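Local coordinates for protein tyrosine--tRNA ligase (Archaeoglobus fulgidus, PDB 2CYB) that probably catalyses the ATP-dependent activation of tyrosine and its transfer to the acceptor end of tRNA(Tyr), working as a homodimer, at residues Y76-G81 and M156-M161; S140-E143 and R147-D150. All blocks are in the same frame, centred on the assembly; numbering follows the deposited sequence.

Contact 1 (Y76-G81 and M156-M161). With TYR (tyrosine), chain C.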
loop_
_atom_site.group_PDB
_atom_site.type_symbol
_atom_site.label_atom_id
_atom_site.label_comp_id
_atom_site.label_asym_id
_atom_site.label_seq_id
_atom_site.Cartn_x
_atom_site.Cartn_y
_atom_site.Cartn_z
ATOM N N TYR A 76 -3.554 -0.750 -13.124
ATOM C CA TYR A 76 -4.689 -1.095 -12.285
ATOM C C TYR A 76 -4.733 -0.192 -11.056
ATOM O O TYR A 76 -5.781 0.339 -10.697
ATOM C CB TYR A 76 -4.593 -2.542 -11.821
ATOM C CG TYR A 76 -5.747 -2.946 -10.940
ATOM C CD1 TYR A 76 -6.976 -3.302 -11.492
ATOM C CD2 TYR A 76 -5.618 -2.953 -9.556
ATOM C CE1 TYR A 76 -8.049 -3.659 -10.681
ATOM C CE2 TYR A 76 -6.680 -3.306 -8.734
ATOM C CZ TYR A 76 -7.893 -3.660 -9.306
ATOM O OH TYR A 76 -8.943 -4.034 -8.507
ATOM N N LEU A 77 -3.587 -0.040 -10.405
ATOM C CA LEU A 77 -3.489 0.785 -9.203
ATOM C C LEU A 77 -3.822 2.242 -9.475
ATOM O O LEU A 77 -4.272 2.967 -8.581
ATOM C CB LEU A 77 -2.074 0.730 -8.646
ATOM C CG LEU A 77 -1.523 -0.604 -8.164
ATOM C CD1 LEU A 77 -0.067 -0.390 -7.748
ATOM C CD2 LEU A 77 -2.368 -1.124 -6.997
ATOM N N ASN A 78 -3.570 2.671 -10.705
ATOM C CA ASN A 78 -3.807 4.062 -11.093
ATOM C C ASN A 78 -5.166 4.233 -11.773
ATOM O O ASN A 78 -5.358 5.135 -12.592
ATOM C CB ASN A 78 -2.673 4.542 -12.015
ATOM C CG ASN A 78 -2.419 6.049 -11.911
ATOM O OD1 ASN A 78 -1.586 6.602 -12.637
ATOM N ND2 ASN A 78 -3.131 6.712 -11.010
ATOM N N GLU A 79 -6.090 3.336 -11.435
ATOM C CA GLU A 79 -7.470 3.366 -11.927
ATOM C C GLU A 79 -7.671 3.389 -13.447
ATOM O O GLU A 79 -8.510 4.142 -13.958
ATOM C CB GLU A 79 -8.185 4.568 -11.304
ATOM C CG GLU A 79 -7.820 4.810 -9.840
ATOM C CD GLU A 79 -8.534 6.016 -9.248
ATOM O OE1 GLU A 79 -9.730 5.898 -8.904
ATOM O OE2 GLU A 79 -7.901 7.088 -9.137
ATOM N N LYS A 80 -6.928 2.555 -14.167
ATOM C CA LYS A 80 -7.051 2.513 -15.621
ATOM C C LYS A 80 -7.969 1.403 -16.126
ATOM O O LYS A 80 -7.970 1.084 -17.318
ATOM C CB LYS A 80 -5.670 2.373 -16.266
ATOM C CG LYS A 80 -4.720 3.511 -15.943
ATOM C CD LYS A 80 -5.286 4.841 -16.413
ATOM C CE LYS A 80 -4.258 5.965 -16.309
ATOM N NZ LYS A 80 -3.866 6.270 -14.907
ATOM N N GLY A 81 -8.743 0.809 -15.222
ATOM C CA GLY A 81 -9.661 -0.240 -15.627
ATOM C C GLY A 81 -9.528 -1.559 -14.894
ATOM O O GLY A 81 -8.836 -1.673 -13.882
ATOM N N MET A 156 -0.481 5.109 -3.523
ATOM C CA MET A 156 0.637 5.340 -2.611
ATOM C C MET A 156 1.581 4.137 -2.629
ATOM O O MET A 156 2.740 4.238 -2.229
ATOM C CB MET A 156 0.124 5.596 -1.189
ATOM C CG MET A 156 -0.832 6.777 -1.089
ATOM S SD MET A 156 -0.044 8.360 -1.526
ATOM C CE MET A 156 -0.574 8.553 -3.251
ATOM N N ILE A 157 1.069 2.992 -3.080
ATOM C CA ILE A 157 1.872 1.772 -3.193
ATOM C C ILE A 157 2.629 1.836 -4.529
ATOM O O ILE A 157 3.771 1.393 -4.634
ATOM C CB ILE A 157 0.971 0.515 -3.206
ATOM C CG1 ILE A 157 0.286 0.349 -1.848
ATOM C CG2 ILE A 157 1.793 -0.722 -3.557
ATOM C CD1 ILE A 157 -0.805 -0.710 -1.857
ATOM N N TYR A 158 1.959 2.400 -5.534
ATOM C CA TYR A 158 2.467 2.577 -6.903
ATOM C C TYR A 158 3.949 3.010 -7.029
ATOM O O TYR A 158 4.735 2.342 -7.704
ATOM C CB TYR A 158 1.527 3.570 -7.619
ATOM C CG TYR A 158 1.781 3.861 -9.081
ATOM C CD1 TYR A 158 0.808 3.571 -10.051
ATOM C CD2 TYR A 158 2.949 4.500 -9.492
ATOM C CE1 TYR A 158 1.001 3.923 -11.390
ATOM C CE2 TYR A 158 3.149 4.852 -10.817
ATOM C CZ TYR A 158 2.181 4.563 -11.759
ATOM O OH TYR A 158 2.416 4.894 -13.072
ATOM N N PRO A 159 4.357 4.116 -6.373
ATOM C CA PRO A 159 5.760 4.543 -6.488
ATOM C C PRO A 159 6.769 3.551 -5.931
ATOM O O PRO A 159 7.856 3.396 -6.474
ATOM C CB PRO A 159 5.787 5.879 -5.739
ATOM C CG PRO A 159 4.725 5.679 -4.680
ATOM C CD PRO A 159 3.612 5.003 -5.460
ATOM N N LEU A 160 6.406 2.880 -4.848
ATOM C CA LEU A 160 7.295 1.897 -4.251
ATOM C C LEU A 160 7.560 0.765 -5.243
ATOM O O LEU A 160 8.693 0.303 -5.392
ATOM C CB LEU A 160 6.670 1.323 -2.980
ATOM C CG LEU A 160 6.128 2.341 -1.974
ATOM C CD1 LEU A 160 5.623 1.594 -0.744
ATOM C CD2 LEU A 160 7.214 3.340 -1.594
ATOM N N MET A 161 6.506 0.330 -5.920
ATOM C CA MET A 161 6.618 -0.747 -6.885
ATOM C C MET A 161 7.417 -0.327 -8.100
ATOM O O MET A 161 8.150 -1.131 -8.656
ATOM C CB MET A 161 5.230 -1.232 -7.301
ATOM C CG MET A 161 4.562 -2.095 -6.240
ATOM S SD MET A 161 2.943 -2.661 -6.783
ATOM C CE MET A 161 3.355 -3.541 -8.308
HETATM N N TYR C . 5.005 5.821 -13.770
HETATM C CA TYR C . 5.126 5.646 -15.238
HETATM C C TYR C . 4.229 6.632 -15.984
HETATM O O TYR C . 4.232 6.594 -17.225
HETATM C CB TYR C . 4.770 4.203 -15.609
HETATM C CG TYR C . 5.725 3.217 -14.980
HETATM C CD1 TYR C . 5.268 2.188 -14.155
HETATM C CD2 TYR C . 7.102 3.322 -15.212
HETATM C CE1 TYR C . 6.169 1.277 -13.576
HETATM C CE2 TYR C . 7.999 2.433 -14.647
HETATM C CZ TYR C . 7.530 1.410 -13.832
HETATM O OH TYR C . 8.431 0.523 -13.297
HETATM O OXT TYR C . 3.550 7.440 -15.317
#

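Contact 2 (S140-E143 and R147-D150)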
loop_
_atom_site.group_PDB
_atom_site.type_symbol
_atom_site.label_atom_id
_atom_site.label_comp_id
_atom_site.label_asym_id
_atom_site.label_seq_id
_atom_site.Cartn_x
_atom_site.Cartn_y
_atom_site.Cartn_z
ATOM N N SER A 140 5.745 12.084 -4.495
ATOM C CA SER A 140 6.338 11.521 -5.703
ATOM C C SER A 140 5.272 11.282 -6.769
ATOM O O SER A 140 5.565 11.259 -7.968
ATOM C CB SER A 140 7.044 10.193 -5.384
ATOM O OG SER A 140 6.106 9.134 -5.222
ATOM N N MET A 141 4.026 11.128 -6.333
ATOM C CA MET A 141 2.927 10.845 -7.246
ATOM C C MET A 141 2.132 12.059 -7.719
ATOM O O MET A 141 1.166 11.906 -8.461
ATOM C CB MET A 141 1.965 9.852 -6.593
ATOM C CG MET A 141 2.549 8.455 -6.403
ATOM S SD MET A 141 2.814 7.699 -7.987
ATOM C CE MET A 141 1.163 7.422 -8.474
ATOM N N ASP A 142 2.529 13.255 -7.297
ATOM C CA ASP A 142 1.799 14.459 -7.691
ATOM C C ASP A 142 1.546 14.607 -9.186
ATOM O O ASP A 142 0.447 14.969 -9.598
ATOM C CB ASP A 142 2.513 15.709 -7.176
ATOM C CG ASP A 142 2.183 16.008 -5.727
ATOM O OD1 ASP A 142 0.995 16.261 -5.431
ATOM O OD2 ASP A 142 3.104 15.989 -4.884
ATOM N N GLU A 143 2.558 14.326 -9.997
ATOM C CA GLU A 143 2.423 14.455 -11.443
ATOM C C GLU A 143 2.155 13.121 -12.145
ATOM O O GLU A 143 2.150 13.052 -13.371
ATOM C CB GLU A 143 3.696 15.091 -12.005
ATOM C CG GLU A 143 4.032 16.432 -11.352
ATOM C CD GLU A 143 5.412 16.946 -11.714
ATOM O OE1 GLU A 143 6.409 16.271 -11.378
ATOM O OE2 GLU A 143 5.499 18.027 -12.332
ATOM N N ARG A 147 -5.299 10.697 -9.517
ATOM C CA ARG A 147 -5.935 11.524 -8.495
ATOM C C ARG A 147 -4.922 12.354 -7.715
ATOM O O ARG A 147 -4.226 11.835 -6.843
ATOM C CB ARG A 147 -6.721 10.656 -7.512
ATOM C CG ARG A 147 -7.871 9.895 -8.136
ATOM C CD ARG A 147 -8.860 9.437 -7.080
ATOM N NE ARG A 147 -9.984 8.727 -7.678
ATOM C CZ ARG A 147 -11.161 8.550 -7.088
ATOM N NH1 ARG A 147 -11.376 9.040 -5.872
ATOM N NH2 ARG A 147 -12.122 7.884 -7.714
ATOM N N LYS A 148 -4.850 13.645 -8.016
ATOM C CA LYS A 148 -3.914 14.523 -7.323
ATOM C C LYS A 148 -4.394 14.751 -5.892
ATOM O O LYS A 148 -3.604 14.742 -4.946
ATOM C CB LYS A 148 -3.807 15.864 -8.053
ATOM C CG LYS A 148 -2.642 16.729 -7.596
ATOM C CD LYS A 148 -2.651 18.081 -8.297
ATOM C CE LYS A 148 -1.401 18.885 -7.971
ATOM N NZ LYS A 148 -1.219 19.073 -6.505
ATOM N N GLU A 149 -5.699 14.951 -5.739
ATOM C CA GLU A 149 -6.279 15.178 -4.425
ATOM C C GLU A 149 -7.077 13.933 -4.036
ATOM O O GLU A 149 -7.623 13.249 -4.904
ATOM C CB GLU A 149 -7.201 16.402 -4.470
ATOM C CG GLU A 149 -7.280 17.186 -3.166
ATOM C CD GLU A 149 -6.015 17.983 -2.882
ATOM O OE1 GLU A 149 -5.661 18.857 -3.705
ATOM O OE2 GLU A 149 -5.377 17.738 -1.836
ATOM N N ASP A 150 -7.133 13.641 -2.738
ATOM C CA ASP A 150 -7.875 12.483 -2.233
ATOM C C ASP A 150 -7.593 11.200 -3.028
ATOM O O ASP A 150 -8.491 10.590 -3.597
ATOM C CB ASP A 150 -9.369 12.797 -2.251
ATOM C CG ASP A 150 -9.710 14.029 -1.432
ATOM O OD1 ASP A 150 -10.870 14.488 -1.493
ATOM O OD2 ASP A 150 -8.813 14.538 -0.722
#

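Contact 1 (Y76-G81 and M156-M161)
Leu-77, on the last turn of helix 72-77, has its CB directed toward helix 154-168, and CD1 reaches two residues there: it lies 4.0 Å from Tyr-158 CA and 3.9 Å from Met-161 SD, so a single branch bridges positions one turn apart. The Met-161 side chain meets the leucine at a slant, with SD as the touching atom. Leu-77 CB, meanwhile, sits at the edge of the Tyr-158 ring. Asn-78, the first residue to leave helical geometry, follows the same ring outward, its CB 3.8 Å from Tyr-158 CE1; this approach is oblique to the ring. The helix ends here in a Schellman motif: Glu-79, with positive phi (55°), is the C-prime residue, its N bonds to Tyr-76 O at 3.1 Å, and Lys-80 N bonds to Ala-75 O. Lys-80 then folds back, its NZ donating to Asn-78 O at 3.0 Å and also pairing with Glu-40.

On helix 154-168, Tyr-158 has its CG anti to the backbone N (chi1 -176°), which carries the ring past Asn-78 to the substrate. Its OH accepts a bond from the amino N of the bound tyrosine at 2.8 Å, with that N in the ring plane, and is also hydrogen-bonded to Glu-40. Tyr-158 is an experimentally established tyrosine-binding residue; Leu-77 and Asn-78 pack on its base and ring, consistent with a role in positioning its OH at the substrate. Helix 72-77, which follows strand 65-70, lies against helix 154-168, while helix 119-131 packs on Met-161 and Leu-126 of the second subunit packs on Leu-77.

Contact 2 (S140-E143 and R147-D150)
Asp-142 and Lys-148 account for nearly all of the 100 Å² buried between 140-143 and 147-150, and their backbones come nearest here too, with Asp-142 CA 5.7 Å from Lys-148 CA. The link is electrostatic: Lys-148 NZ stands 3.7 Å from Asp-142 OD1, a long salt bridge rather than a close hydrogen-bonded pair. Neither CB is aimed directly at the other segment, so the charged ends have to make up the difference. The lysine chain runs extended through its first three torsions and then bends at the last (chi4 -56°), which turns the ammonium group toward the carboxylate. Lower down, Lys-148 CG passes 4.1 Å from Asp-142 O, so this methylene lies near the aspartate carbonyl. With Lys-148 exposed and Asp-142 partly so, solvent probably weakens the attraction.

Lys-148 O accepts a hydrogen bond from Arg-138 NH1 in helix 134-140, tying this segment to that helix. The two segments are separated by three residues. This is a short-range surface ion pair spanning a short piece of the connection between helices 134-140 and 154-168 in the class I synthetase catalytic domain.

In the fold
Contact 1 and contact 2 have centres 11 Å apart, on the same side of the chain's centre and in the class I synthetase catalytic region. Along the chain the order is 76-81, 140-143, 147-150, 156-161, so contact 2 falls between the two halves of contact 1. The two are physically joined: Arg-147 NE forms a salt bridge with Glu-79 OE2 at 3.0 Å, and Met-141 SD packs 3.5 Å from Tyr-158 CD2. The connection leading into helix 154-168 is thereby tied to the end of helix 72-77 and to Tyr-158, which probably helps to hold this side of the pocket together.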